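Local atomic coordinates of response regulator protein (Burkholderia pseudomallei, PDB entry 3RQI), a protein that probably relays a two-component signal, taking up a phosphoryl group on an aspartate of its receiver domain and passing the change to a Fis-type DNA-binding region. Residues Gly26-Tyr32 with Val112-Leu116; Arg81-Gly87 with Ala102-Lys108; Lys8-Asp14 with Tyr32-His38. All coordinates share one frame; numbering follows the deposited sequence.

Contact 1: residues Gly26-Tyr32 with Val112-Leu116; sequences GLERRGY and VESIL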
loop_
_atom_site.group_PDB
_atom_site.type_symbol
_atom_site.label_atom_id
_atom_site.label_comp_id
_atom_site.label_asym_id
_atom_site.label_seq_id
_atom_site.Cartn_x
_atom_site.Cartn_y
_atom_site.Cartn_z
ATOM N N GLY A 26 -10.218 -15.242 -19.887
ATOM C CA GLY A 26 -10.253 -13.838 -20.358
ATOM C C GLY A 26 -8.924 -13.393 -20.983
ATOM O O GLY A 26 -8.899 -12.715 -22.019
ATOM N N LEU A 27 -7.822 -13.815 -20.385
ATOM C CA LEU A 27 -6.502 -13.525 -20.962
ATOM C C LEU A 27 -6.288 -14.248 -22.300
ATOM O O LEU A 27 -5.746 -13.661 -23.257
ATOM C CB LEU A 27 -5.414 -13.924 -19.970
ATOM C CG LEU A 27 -5.307 -12.997 -18.753
ATOM C CD1 LEU A 27 -4.490 -13.683 -17.637
ATOM C CD2 LEU A 27 -4.737 -11.617 -19.071
ATOM N N GLU A 28 -6.707 -15.509 -22.381
ATOM C CA GLU A 28 -6.572 -16.287 -23.620
ATOM C C GLU A 28 -7.348 -15.616 -24.756
ATOM O O GLU A 28 -6.851 -15.545 -25.871
ATOM C CB GLU A 28 -7.019 -17.736 -23.446
ATOM C CG GLU A 28 -6.103 -18.540 -22.591
ATOM C CD GLU A 28 -6.765 -19.760 -21.959
ATOM O OE1 GLU A 28 -7.996 -19.970 -22.101
ATOM O OE2 GLU A 28 -6.042 -20.514 -21.281
ATOM N N ARG A 29 -8.533 -15.081 -24.467
ATOM C CA ARG A 29 -9.315 -14.388 -25.512
ATOM C C ARG A 29 -8.585 -13.149 -26.024
ATOM O O ARG A 29 -8.873 -12.667 -27.120
ATOM C CB ARG A 29 -10.714 -13.984 -25.019
ATOM C CG ARG A 29 -11.668 -15.157 -24.768
ATOM C CD ARG A 29 -13.126 -14.689 -24.570
ATOM N NE ARG A 29 -13.358 -14.019 -23.284
ATOM C CZ ARG A 29 -13.599 -14.637 -22.125
ATOM N NH1 ARG A 29 -13.643 -15.965 -22.050
ATOM N NH2 ARG A 29 -13.799 -13.920 -21.029
ATOM N N ARG A 30 -7.637 -12.648 -25.227
ATOM C CA ARG A 30 -6.815 -11.505 -25.620
ATOM C C ARG A 30 -5.466 -11.940 -26.182
ATOM O O ARG A 30 -4.563 -11.124 -26.406
ATOM C CB ARG A 30 -6.642 -10.558 -24.435
ATOM C CG ARG A 30 -7.890 -9.754 -24.167
ATOM C CD ARG A 30 -8.001 -9.276 -22.736
ATOM N NE ARG A 30 -9.248 -8.530 -22.527
ATOM C CZ ARG A 30 -10.431 -9.066 -22.220
ATOM N NH1 ARG A 30 -10.590 -10.380 -22.046
ATOM N NH2 ARG A 30 -11.481 -8.266 -22.077
ATOM N N GLY A 31 -5.318 -13.238 -26.402
ATOM C CA GLY A 31 -4.111 -13.742 -27.050
ATOM C C GLY A 31 -2.960 -14.143 -26.154
ATOM O O GLY A 31 -1.858 -14.387 -26.647
ATOM N N TYR A 32 -3.192 -14.221 -24.834
ATOM C CA TYR A 32 -2.141 -14.678 -23.940
ATOM C C TYR A 32 -2.185 -16.188 -23.828
ATOM O O TYR A 32 -3.241 -16.791 -23.987
ATOM C CB TYR A 32 -2.255 -14.029 -22.530
ATOM C CG TYR A 32 -2.002 -12.547 -22.592
ATOM C CD1 TYR A 32 -0.745 -12.029 -22.314
ATOM C CD2 TYR A 32 -3.010 -11.666 -22.988
ATOM C CE1 TYR A 32 -0.499 -10.645 -22.421
ATOM C CE2 TYR A 32 -2.780 -10.292 -23.108
ATOM C CZ TYR A 32 -1.516 -9.792 -22.805
ATOM O OH TYR A 32 -1.270 -8.440 -22.929
ATOM N N VAL A 112 -10.039 -7.956 -16.488
ATOM C CA VAL A 112 -8.868 -8.312 -17.267
ATOM C C VAL A 112 -8.142 -7.067 -17.819
ATOM O O VAL A 112 -6.901 -6.990 -17.726
ATOM C CB VAL A 112 -9.198 -9.313 -18.399
ATOM C CG1 VAL A 112 -7.952 -9.550 -19.269
ATOM C CG2 VAL A 112 -9.675 -10.660 -17.803
ATOM N N GLU A 113 -8.894 -6.113 -18.379
ATOM C CA GLU A 113 -8.306 -4.833 -18.842
ATOM C C GLU A 113 -7.494 -4.107 -17.763
ATOM O O GLU A 113 -6.382 -3.628 -18.032
ATOM C CB GLU A 113 -9.377 -3.891 -19.445
ATOM N N SER A 114 -8.015 -4.053 -16.538
ATOM C CA SER A 114 -7.315 -3.332 -15.470
ATOM C C SER A 114 -6.094 -4.101 -14.956
ATOM O O SER A 114 -5.096 -3.503 -14.545
ATOM C CB SER A 114 -8.256 -2.946 -14.351
ATOM O OG SER A 114 -8.628 -4.031 -13.566
ATOM N N ILE A 115 -6.188 -5.426 -15.021
ATOM C CA ILE A 115 -5.053 -6.287 -14.643
ATOM C C ILE A 115 -3.925 -6.043 -15.644
ATOM O O ILE A 115 -2.801 -5.770 -15.234
ATOM C CB ILE A 115 -5.467 -7.788 -14.591
ATOM C CG1 ILE A 115 -6.302 -8.024 -13.340
ATOM C CG2 ILE A 115 -4.210 -8.732 -14.555
ATOM C CD1 ILE A 115 -7.010 -9.344 -13.341
ATOM N N LEU A 116 -4.234 -6.098 -16.955
ATOM C CA LEU A 116 -3.235 -5.776 -17.982
ATOM C C LEU A 116 -2.668 -4.357 -17.828
ATOM O O LEU A 116 -1.445 -4.164 -17.946
ATOM C CB LEU A 116 -3.791 -6.028 -19.400
ATOM C CG LEU A 116 -4.027 -7.518 -19.723
ATOM C CD1 LEU A 116 -4.848 -7.723 -21.027
ATOM C CD2 LEU A 116 -2.722 -8.342 -19.780
#
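The guanidinium group of R30 lies flat against an aliphatic side chain: V112 CB sits 3.9 Å above its plane, over the centre, with no hydrogen bond or ion pair joining 26-32 to 112-116. The chain of R30 runs extended from CG to NE, which carries CD to within 3.5 Å of V112 CG1 and brings the flat group over the valine. Its rotation is fixed from its own side, because R30 NH1 donates to G26 O at 2.9 Å; the oxygen lies in the guanidinium plane, whereas the nitrogen stands above the carbonyl plane of G26. Arginine suits this margin, since its methylenes and flat face can pack on apolar groups while its charge stays near solvent. G26 has no side chain, which lets the backbones come close, V112 CG2 lying 4.1 Å from G26 CA. Helix 17-29 ends in a Schellman motif, with G31 at positive phi as the C' residue, Y32 N bonded to L27 O and G31 N to E28 O. This turn delivers Y32 to L116, whose CD2 meets the phenol obliquely, 3.5 Å from Y32 OH. Deeper in, L27 CD2 touches V112 CG1, at 3.8 Å, and L116 CD2, and so joins helices 17-29 and 112-118 on the same side of the sheet. L27 and L116 also reach F10 of strand 9-13.

Contact 2: residues Arg81-Gly87 with Ala102-Lys108; sequences RILVLTG and ADNYLAK. With SO4 (sulfate ion), chain D.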
loop_
_atom_site.group_PDB
_atom_site.type_symbol
_atom_site.label_atom_id
_atom_site.label_comp_id
_atom_site.label_asym_id
_atom_site.label_seq_id
_atom_site.Cartn_x
_atom_site.Cartn_y
_atom_site.Cartn_z
ATOM N N ARG A 81 6.955 -9.020 -15.654
ATOM C CA ARG A 81 6.188 -8.033 -14.855
ATOM C C ARG A 81 5.353 -8.826 -13.869
ATOM O O ARG A 81 4.710 -9.785 -14.244
ATOM C CB ARG A 81 5.276 -7.195 -15.758
ATOM C CG ARG A 81 5.904 -6.557 -16.988
ATOM C CD ARG A 81 6.677 -5.293 -16.756
ATOM N NE ARG A 81 6.001 -4.282 -15.916
ATOM C CZ ARG A 81 6.651 -3.285 -15.324
ATOM N NH1 ARG A 81 7.971 -3.151 -15.478
ATOM N NH2 ARG A 81 5.999 -2.422 -14.558
ATOM N N ILE A 82 5.391 -8.455 -12.590
ATOM C CA ILE A 82 4.763 -9.245 -11.553
ATOM C C ILE A 82 3.766 -8.368 -10.800
ATOM O O ILE A 82 4.107 -7.282 -10.305
ATOM C CB ILE A 82 5.854 -9.821 -10.583
ATOM C CG1 ILE A 82 6.748 -10.844 -11.342
ATOM C CG2 ILE A 82 5.192 -10.477 -9.386
ATOM C CD1 ILE A 82 7.903 -11.362 -10.503
ATOM N N LEU A 83 2.514 -8.828 -10.708
ATOM C CA LEU A 83 1.437 -8.038 -10.092
ATOM C C LEU A 83 0.849 -8.879 -8.952
ATOM O O LEU A 83 0.452 -10.042 -9.158
ATOM C CB LEU A 83 0.333 -7.787 -11.146
ATOM C CG LEU A 83 -1.011 -7.267 -10.627
ATOM C CD1 LEU A 83 -0.893 -5.768 -10.142
ATOM C CD2 LEU A 83 -2.104 -7.418 -11.723
ATOM N N VAL A 84 0.776 -8.310 -7.766
ATOM C CA VAL A 84 -0.023 -8.934 -6.673
ATOM C C VAL A 84 -1.477 -8.626 -6.938
ATOM O O VAL A 84 -1.866 -7.468 -7.228
ATOM C CB VAL A 84 0.360 -8.416 -5.256
ATOM C CG1 VAL A 84 -0.681 -8.907 -4.183
ATOM C CG2 VAL A 84 1.789 -8.870 -4.887
ATOM N N LEU A 85 -2.291 -9.669 -6.921
ATOM C CA LEU A 85 -3.740 -9.493 -7.170
ATOM C C LEU A 85 -4.476 -10.203 -6.019
ATOM O O LEU A 85 -4.419 -11.441 -5.902
ATOM C CB LEU A 85 -4.119 -10.094 -8.543
ATOM C CG LEU A 85 -5.630 -10.072 -8.880
ATOM C CD1 LEU A 85 -6.149 -8.638 -8.887
ATOM C CD2 LEU A 85 -5.845 -10.732 -10.227
ATOM N N THR A 86 -5.108 -9.422 -5.121
ATOM C CA THR A 86 -5.524 -9.994 -3.802
ATOM C C THR A 86 -6.870 -9.532 -3.277
ATOM O O THR A 86 -7.221 -8.351 -3.393
ATOM C CB THR A 86 -4.440 -9.759 -2.696
ATOM O OG1 THR A 86 -4.838 -10.314 -1.453
ATOM C CG2 THR A 86 -4.141 -8.308 -2.502
ATOM N N GLY A 87 -7.600 -10.472 -2.682
ATOM C CA GLY A 87 -8.847 -10.168 -1.964
ATOM C C GLY A 87 -8.595 -9.762 -0.510
ATOM O O GLY A 87 -9.542 -9.497 0.245
ATOM N N ALA A 102 7.771 -7.055 -6.411
ATOM C CA ALA A 102 6.555 -6.893 -7.218
ATOM C C ALA A 102 6.565 -5.549 -7.936
ATOM O O ALA A 102 6.952 -4.511 -7.373
ATOM C CB ALA A 102 5.305 -7.023 -6.394
ATOM N N ASP A 103 6.088 -5.563 -9.171
ATOM C CA ASP A 103 5.960 -4.328 -9.924
ATOM C C ASP A 103 4.705 -3.509 -9.594
ATOM O O ASP A 103 4.699 -2.297 -9.785
ATOM C CB ASP A 103 6.032 -4.597 -11.447
ATOM C CG ASP A 103 7.323 -5.237 -11.849
ATOM O OD1 ASP A 103 8.365 -4.536 -11.806
ATOM O OD2 ASP A 103 7.318 -6.436 -12.166
ATOM N N ASN A 104 3.628 -4.163 -9.139
ATOM C CA ASN A 104 2.407 -3.436 -8.818
ATOM C C ASN A 104 1.506 -4.295 -7.954
ATOM O O ASN A 104 1.829 -5.467 -7.655
ATOM C CB ASN A 104 1.665 -3.001 -10.108
ATOM C CG ASN A 104 0.874 -1.733 -9.928
ATOM O OD1 ASN A 104 0.747 -1.197 -8.801
ATOM N ND2 ASN A 104 0.318 -1.232 -11.042
ATOM N N TYR A 105 0.372 -3.730 -7.546
ATOM C CA TYR A 105 -0.469 -4.423 -6.567
ATOM C C TYR A 105 -1.876 -3.936 -6.813
ATOM O O TYR A 105 -2.103 -2.733 -6.942
ATOM C CB TYR A 105 0.035 -4.044 -5.167
ATOM C CG TYR A 105 -0.654 -4.636 -3.927
ATOM C CD1 TYR A 105 0.062 -5.483 -3.072
ATOM C CD2 TYR A 105 -1.997 -4.306 -3.606
ATOM C CE1 TYR A 105 -0.507 -5.983 -1.896
ATOM C CE2 TYR A 105 -2.587 -4.805 -2.450
ATOM C CZ TYR A 105 -1.832 -5.629 -1.599
ATOM O OH TYR A 105 -2.405 -6.109 -0.464
ATOM N N LEU A 106 -2.813 -4.869 -6.960
ATOM C CA LEU A 106 -4.236 -4.539 -7.186
ATOM C C LEU A 106 -5.157 -5.339 -6.286
ATOM O O LEU A 106 -4.944 -6.541 -6.038
ATOM C CB LEU A 106 -4.627 -4.867 -8.620
ATOM C CG LEU A 106 -4.384 -3.915 -9.784
ATOM C CD1 LEU A 106 -5.228 -4.515 -10.934
ATOM C CD2 LEU A 106 -4.820 -2.495 -9.442
ATOM N N ALA A 107 -6.166 -4.644 -5.750
ATOM C CA ALA A 107 -7.254 -5.331 -5.038
ATOM C C ALA A 107 -8.226 -6.030 -5.981
ATOM O O ALA A 107 -8.628 -5.460 -7.022
ATOM C CB ALA A 107 -8.016 -4.328 -4.159
ATOM N N LYS A 108 -8.594 -7.272 -5.630
ATOM C CA LYS A 108 -9.777 -7.905 -6.204
ATOM C C LYS A 108 -11.049 -7.176 -5.680
ATOM O O LYS A 108 -11.062 -6.665 -4.544
ATOM C CB LYS A 108 -9.881 -9.394 -5.849
ATOM C CG LYS A 108 -8.747 -10.288 -6.330
ATOM C CD LYS A 108 -8.973 -11.709 -5.822
ATOM C CE LYS A 108 -7.839 -12.652 -6.285
ATOM N NZ LYS A 108 -7.921 -13.884 -5.458
HETATM S S SO4 D . 8.071 0.496 -13.379
HETATM O O1 SO4 D . 6.656 0.464 -13.647
HETATM O O2 SO4 D . 8.711 1.423 -14.323
HETATM O O3 SO4 D . 8.267 0.942 -11.994
HETATM O O4 SO4 D . 8.681 -0.832 -13.537
#
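R81 and D103 stack rather than pair edge to edge: the guanidinium and carboxylate planes are 20° apart, with D103 CG 4.0 Å above the arginine plane. Their long salt bridge is charge alone. Bends at chi2 and chi3 fold the R81 chain back over D103, while the guanidinium edge turns to a sulfate ion, probably from crystallisation, with R81 NH1 3.1 Å from SO4 O4; R81 NE bonds L119 O. D103 OD2 uses its anti lone pair for I82 N, at 2.8 Å, just before parallel pairing begins. On one face, V84 CG1 lies over the Y105 ring, 4.1 Å from its centroid, and T86 CG2 lies obliquely by the phenol end, whose OH is hydrogen-bonded to T93; beta-branched side chains suit strands and put methyls near the backbone. On the other, L83 CD1 packs against L106 CG. K108, extended beyond CG, crosses L85 at about a right angle and sends NZ to D14 and the phosphoryl group at position 58; T86 OG1 bonds that group and Y88 N. Strands 81-86 and 104-107 close a beta-alpha-beta crossover, with helix 91-100 over V84 and Y105, helix 112-118 under L83, L85 and L106, and strand 54-56 beside 81-86.

Contact 3: residues Lys8-Asp14 with Tyr32-His38; sequences KNFLVID and YAVRQAH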
loop_
_atom_site.group_PDB
_atom_site.type_symbol
_atom_site.label_atom_id
_atom_site.label_comp_id
_atom_site.label_asym_id
_atom_site.label_seq_id
_atom_site.Cartn_x
_atom_site.Cartn_y
_atom_site.Cartn_z
ATOM N N LYS A 8 3.717 -13.591 -25.111
ATOM C CA LYS A 8 2.616 -13.273 -24.211
ATOM C C LYS A 8 2.274 -14.408 -23.265
ATOM O O LYS A 8 1.101 -14.761 -23.106
ATOM C CB LYS A 8 1.384 -12.867 -25.015
ATOM C CG LYS A 8 1.506 -11.478 -25.651
ATOM C CD LYS A 8 0.421 -11.221 -26.716
ATOM C CE LYS A 8 -0.922 -10.825 -26.105
ATOM N NZ LYS A 8 -1.917 -10.392 -27.133
ATOM N N ASN A 9 3.301 -14.991 -22.659
ATOM C CA ASN A 9 3.106 -16.054 -21.678
ATOM C C ASN A 9 2.790 -15.463 -20.301
ATOM O O ASN A 9 3.518 -14.621 -19.814
ATOM C CB ASN A 9 4.356 -16.942 -21.628
ATOM C CG ASN A 9 4.611 -17.645 -22.962
ATOM O OD1 ASN A 9 3.784 -18.421 -23.438
ATOM N ND2 ASN A 9 5.756 -17.368 -23.562
ATOM N N PHE A 10 1.701 -15.939 -19.693
ATOM C CA PHE A 10 1.167 -15.410 -18.453
ATOM C C PHE A 10 1.046 -16.542 -17.425
ATOM O O PHE A 10 0.454 -17.596 -17.730
ATOM C CB PHE A 10 -0.236 -14.840 -18.789
ATOM C CG PHE A 10 -0.706 -13.764 -17.857
ATOM C CD1 PHE A 10 -0.980 -12.483 -18.327
ATOM C CD2 PHE A 10 -0.935 -14.053 -16.506
ATOM C CE1 PHE A 10 -1.420 -11.472 -17.445
ATOM C CE2 PHE A 10 -1.395 -13.071 -15.635
ATOM C CZ PHE A 10 -1.637 -11.776 -16.096
ATOM N N LEU A 11 1.561 -16.329 -16.216
ATOM C CA LEU A 11 1.398 -17.302 -15.088
ATOM C C LEU A 11 0.435 -16.721 -14.057
ATOM O O LEU A 11 0.701 -15.673 -13.496
ATOM C CB LEU A 11 2.738 -17.549 -14.427
ATOM C CG LEU A 11 2.751 -18.526 -13.199
ATOM C CD1 LEU A 11 2.176 -19.903 -13.490
ATOM C CD2 LEU A 11 4.163 -18.661 -12.570
ATOM N N VAL A 12 -0.657 -17.425 -13.843
ATOM C CA VAL A 12 -1.652 -17.047 -12.832
ATOM C C VAL A 12 -1.442 -17.925 -11.593
ATOM O O VAL A 12 -1.654 -19.123 -11.674
ATOM C CB VAL A 12 -3.088 -17.193 -13.405
ATOM C CG1 VAL A 12 -4.110 -17.067 -12.256
ATOM C CG2 VAL A 12 -3.359 -16.131 -14.540
ATOM N N ILE A 13 -1.081 -17.313 -10.472
ATOM C CA ILE A 13 -0.865 -18.077 -9.215
ATOM C C ILE A 13 -1.986 -17.710 -8.241
ATOM O O ILE A 13 -2.009 -16.604 -7.681
ATOM C CB ILE A 13 0.483 -17.716 -8.580
ATOM C CG1 ILE A 13 1.628 -18.028 -9.574
ATOM C CG2 ILE A 13 0.658 -18.505 -7.243
ATOM C CD1 ILE A 13 2.933 -17.294 -9.209
ATOM N N ASP A 14 -2.929 -18.633 -8.043
ATOM C CA ASP A 14 -4.060 -18.411 -7.134
ATOM C C ASP A 14 -4.621 -19.777 -6.754
ATOM O O ASP A 14 -4.747 -20.650 -7.618
ATOM C CB ASP A 14 -5.134 -17.524 -7.835
ATOM C CG ASP A 14 -6.078 -16.907 -6.869
ATOM O OD1 ASP A 14 -6.754 -17.663 -6.123
ATOM O OD2 ASP A 14 -6.148 -15.655 -6.795
ATOM N N TYR A 32 -3.192 -14.221 -24.834
ATOM C CA TYR A 32 -2.141 -14.678 -23.940
ATOM C C TYR A 32 -2.185 -16.188 -23.828
ATOM O O TYR A 32 -3.241 -16.791 -23.987
ATOM C CB TYR A 32 -2.255 -14.029 -22.530
ATOM C CG TYR A 32 -2.002 -12.547 -22.592
ATOM C CD1 TYR A 32 -0.745 -12.029 -22.314
ATOM C CD2 TYR A 32 -3.010 -11.666 -22.988
ATOM C CE1 TYR A 32 -0.499 -10.645 -22.421
ATOM C CE2 TYR A 32 -2.780 -10.292 -23.108
ATOM C CZ TYR A 32 -1.516 -9.792 -22.805
ATOM O OH TYR A 32 -1.270 -8.440 -22.929
ATOM N N ALA A 33 -1.026 -16.793 -23.615
ATOM C CA ALA A 33 -0.941 -18.224 -23.384
ATOM C C ALA A 33 -0.780 -18.325 -21.868
ATOM O O ALA A 33 0.214 -17.835 -21.346
ATOM C CB ALA A 33 0.289 -18.781 -24.069
ATOM N N VAL A 34 -1.727 -18.965 -21.179
ATOM C CA VAL A 34 -1.790 -18.909 -19.695
ATOM C C VAL A 34 -1.545 -20.265 -19.043
ATOM O O VAL A 34 -2.097 -21.302 -19.491
ATOM C CB VAL A 34 -3.195 -18.393 -19.229
ATOM C CG1 VAL A 34 -3.274 -18.185 -17.715
ATOM C CG2 VAL A 34 -3.562 -17.070 -19.956
ATOM N N ARG A 35 -0.693 -20.264 -18.023
ATOM C CA ARG A 35 -0.539 -21.416 -17.110
ATOM C C ARG A 35 -1.039 -20.993 -15.744
ATOM O O ARG A 35 -0.959 -19.809 -15.385
ATOM C CB ARG A 35 0.929 -21.852 -17.019
ATOM C CG ARG A 35 1.512 -22.288 -18.363
ATOM C CD ARG A 35 0.785 -23.537 -18.876
ATOM N NE ARG A 35 1.211 -24.698 -18.103
ATOM C CZ ARG A 35 2.078 -25.615 -18.544
ATOM N NH1 ARG A 35 2.562 -25.542 -19.775
ATOM N NH2 ARG A 35 2.430 -26.637 -17.767
ATOM N N GLN A 36 -1.575 -21.963 -14.984
ATOM C CA GLN A 36 -2.093 -21.693 -13.645
ATOM C C GLN A 36 -1.296 -22.531 -12.617
ATOM O O GLN A 36 -0.946 -23.698 -12.873
ATOM C CB GLN A 36 -3.566 -22.121 -13.545
ATOM C CG GLN A 36 -4.551 -21.385 -14.447
ATOM C CD GLN A 36 -5.947 -21.979 -14.267
ATOM O OE1 GLN A 36 -6.374 -22.271 -13.140
ATOM N NE2 GLN A 36 -6.617 -22.249 -15.375
ATOM N N ALA A 37 -1.054 -21.952 -11.453
ATOM C CA ALA A 37 -0.483 -22.646 -10.308
ATOM C C ALA A 37 -1.389 -22.368 -9.121
ATOM O O ALA A 37 -1.784 -21.211 -8.920
ATOM C CB ALA A 37 0.929 -22.122 -10.015
ATOM N N HIS A 38 -1.698 -23.404 -8.340
ATOM C CA HIS A 38 -2.702 -23.262 -7.264
ATOM C C HIS A 38 -2.087 -23.330 -5.889
ATOM O O HIS A 38 -2.795 -23.214 -4.883
ATOM C CB HIS A 38 -3.839 -24.303 -7.418
ATOM C CG HIS A 38 -4.439 -24.288 -8.787
ATOM N ND1 HIS A 38 -4.648 -25.439 -9.522
ATOM C CD2 HIS A 38 -4.837 -23.260 -9.567
ATOM C CE1 HIS A 38 -5.156 -25.113 -10.697
ATOM N NE2 HIS A 38 -5.261 -23.798 -10.762
#
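K8 lays its chain across the face of Y32 at about a right angle, with CE 3.5 Å from the ring centroid, a CH-pi contact. A bend at chi3 (80°) brings K8 NZ over the same face, 4.5 Å from the centroid, in a cation-pi interaction. Lysine fits because its methylenes pack on the ring while its ammonium still reaches R30 O. F10 turns its edge to Y32 in an offset edge-to-face pair, the planes at 89° and the centroids 6.0 Å apart. Beyond the rings, V12 CG2 meets V34 CG1 at 3.8 Å on the same face of the sheet as F10, covered by helix 17-29. On the other face the small A37 packs its CB against I13 CG1, at 4.2 Å, and against L11 CD1, beneath helix 40-47. Six backbone hydrogen bonds in parallel register position these groups. At the far end H38 CD2 comes edge-on to D14 O at 3.3 Å, and H38 NE2 donates to Q36 OE1 almost straight, at 177°, fixing the imidazole's rotation. D14 OD2 is salt-bridged to K108, and the D14 side chain lies about 4 Å from the calcium ion, which D15, D58 and H60 bind. Strands 9-13 and 33-37, joined by helix 17-29, form the opening beta-alpha-beta unit of the CheY-like receiver fold, with the acidic D14 at one wall of its phosphorylation site.

How the contacts relate
Contact 2 is the most buried and lies nearest the centre of the chain, whereas contacts 1 and 3 lie farther out and include exposed residues. Contacts 2 and 3 both pair parallel strands of one sheet, each including one of its outermost strands, and both depend on backbone hydrogen bonds. Contact 1 joins two helices over that sheet by packing, with no hydrogen bond between its segments. It shares Y32 with contact 3, and meets it through K8 NZ and R30 O as well as through L27, which packs on F10 and V34. It touches contact 2 through I115 on L83 and L85. The salt bridge between K108 and D14 ties contacts 2 and 3 together beside the phosphorylated aspartate.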